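Local coordinates for protein putative LacI-family transcriptional regulator (Bacteroides fragilis, PDB 3GBV) that probably regulates transcription as a LacI-family DNA-binding repressor or activator, its periplasmic-binding-protein-like domain presumably sensing a small-molecule effector, at residues L183-E186 with D187-L191. Numbering follows the deposited sequence.
Sequences LNIE and DSRML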
loop_
_atom_site.group_PDB
_atom_site.type_symbol
_atom_site.label_atom_id
_atom_site.label_comp_id
_atom_site.label_asym_id
_atom_site.label_seq_id
_atom_site.Cartn_x
_atom_site.Cartn_y
_atom_site.Cartn_z
ATOM N N LEU A 183 6.386 -30.567 17.085
ATOM C CA LEU A 183 7.235 -30.358 18.239
ATOM C C LEU A 183 7.519 -31.401 19.311
ATOM O O LEU A 183 7.334 -32.618 19.176
ATOM C CB LEU A 183 6.738 -29.126 18.989
ATOM C CG LEU A 183 6.177 -27.923 18.251
ATOM C CD1 LEU A 183 4.698 -27.744 18.591
ATOM C CD2 LEU A 183 6.965 -26.703 18.674
ATOM N N ASN A 184 7.962 -30.768 20.393
ATOM C CA ASN A 184 8.389 -31.218 21.700
ATOM C C ASN A 184 9.705 -30.478 21.956
ATOM O O ASN A 184 10.408 -30.683 22.954
ATOM C CB ASN A 184 8.481 -32.721 21.852
ATOM C CG ASN A 184 7.693 -33.175 23.049
ATOM O OD1 ASN A 184 6.468 -33.051 23.068
ATOM N ND2 ASN A 184 8.383 -33.636 24.083
ATOM N N ILE A 185 10.015 -29.611 20.993
ATOM C CA ILE A 185 11.117 -28.661 21.095
ATOM C C ILE A 185 10.191 -27.455 20.996
ATOM O O ILE A 185 9.457 -27.309 20.012
ATOM C CB ILE A 185 12.106 -28.646 19.896
ATOM C CG1 ILE A 185 11.363 -28.777 18.576
ATOM C CG2 ILE A 185 13.135 -29.727 20.061
ATOM C CD1 ILE A 185 12.270 -28.629 17.388
ATOM N N GLU A 186 10.161 -26.629 22.029
ATOM C CA GLU A 186 9.266 -25.488 21.997
ATOM C C GLU A 186 9.898 -24.273 21.371
ATOM O O GLU A 186 11.092 -24.030 21.526
ATOM C CB GLU A 186 8.734 -25.178 23.400
ATOM C CG GLU A 186 7.741 -26.230 23.894
ATOM C CD GLU A 186 6.537 -26.384 22.965
ATOM O OE1 GLU A 186 6.681 -26.165 21.739
ATOM O OE2 GLU A 186 5.445 -26.740 23.458
ATOM N N ASP A 187 9.076 -23.523 20.646
ATOM C CA ASP A 187 9.526 -22.331 19.956
ATOM C C ASP A 187 10.393 -21.422 20.805
ATOM O O ASP A 187 11.472 -21.017 20.378
ATOM C CB ASP A 187 8.324 -21.554 19.411
ATOM C CG ASP A 187 7.698 -22.232 18.212
ATOM O OD1 ASP A 187 6.682 -21.725 17.695
ATOM O OD2 ASP A 187 8.228 -23.277 17.786
ATOM N N SER A 188 9.937 -21.111 22.011
ATOM C CA SER A 188 10.707 -20.233 22.879
ATOM C C SER A 188 12.071 -20.814 23.258
ATOM O O SER A 188 13.038 -20.070 23.444
ATOM C CB SER A 188 9.906 -19.893 24.140
ATOM O OG SER A 188 9.629 -21.049 24.905
ATOM N N ARG A 189 12.163 -22.136 23.370
ATOM C CA ARG A 189 13.444 -22.746 23.723
ATOM C C ARG A 189 14.416 -22.629 22.542
ATOM O O ARG A 189 15.614 -22.422 22.734
ATOM C CB ARG A 189 13.257 -24.210 24.137
ATOM C CG ARG A 189 14.379 -24.726 25.042
ATOM C CD ARG A 189 14.033 -26.071 25.678
ATOM N NE ARG A 189 14.084 -27.170 24.717
ATOM C CZ ARG A 189 13.647 -28.404 24.960
ATOM N NH1 ARG A 189 13.115 -28.702 26.141
ATOM N NH2 ARG A 189 13.744 -29.340 24.023
HETATM N N MSE A 190 13.904 -22.754 21.320
HETATM C CA MSE A 190 14.754 -22.602 20.136
HETATM C C MSE A 190 15.333 -21.184 20.147
HETATM O O MSE A 190 16.521 -20.985 19.903
HETATM C CB MSE A 190 13.942 -22.773 18.846
HETATM C CG MSE A 190 13.338 -24.166 18.611
HETATM SE SE MSE A 190 14.689 -25.483 17.976
HETATM C CE MSE A 190 15.715 -24.416 16.665
ATOM N N LEU A 191 14.476 -20.202 20.422
ATOM C CA LEU A 191 14.904 -18.808 20.451
ATOM C C LEU A 191 15.958 -18.542 21.527
ATOM O O LEU A 191 16.953 -17.870 21.263
ATOM C CB LEU A 191 13.707 -17.868 20.653
ATOM C CG LEU A 191 12.797 -17.451 19.482
ATOM C CD1 LEU A 191 13.646 -17.016 18.297
ATOM C CD2 LEU A 191 11.890 -18.578 19.081
HETATM O O HOH W 1 10.292 -25.189 17.806
HETATM O O HOH W 2 5.924 -23.924 20.855
#
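The guanidinium of Arg189 reaches back from the first turn of the helix to the loop before it, where Asn184 O and Ile185 CA approach it obliquely. Arg189 NH2 lies 3.8 Å from Asn184 O, too far for a bond. The same Arg189 NH2 is 4.0 Å from Ile185 CG2, the two side chains crossing at about a right angle. A bend at chi3 (73°) in an otherwise extended arginine chain turns the group toward this loop. The other branch of Ile185 serves a different neighbour: Ile185 CD1 meets SE of Met190, a selenomethionine, at 4.0 Å, an apolar contact beside Leu179 and His180 of strand 173-180. The carboxylate of Asp187 has its two oxygens differently engaged. OD1 forms a salt bridge with Lys143, while Asp187 OD2 takes a bond from a water oxygen (2.8 Å) that also donates to Ile185 O, tying the loop to the helix start. A second water bridges Glu186 OE1 to Asp187 N, the first amide of the helix, with no direct bond between them. Glu186 O receives Met190 N at 3.1 Å (156° at the hydrogen) and, more weakly, Arg189 N. Glu186 is at the N-cap position, its carbonyl starting the backbone bonding of helix 187-197, which follows strand 173-180 in the alternating strand-helix fold of a periplasmic-binding-protein-like domain.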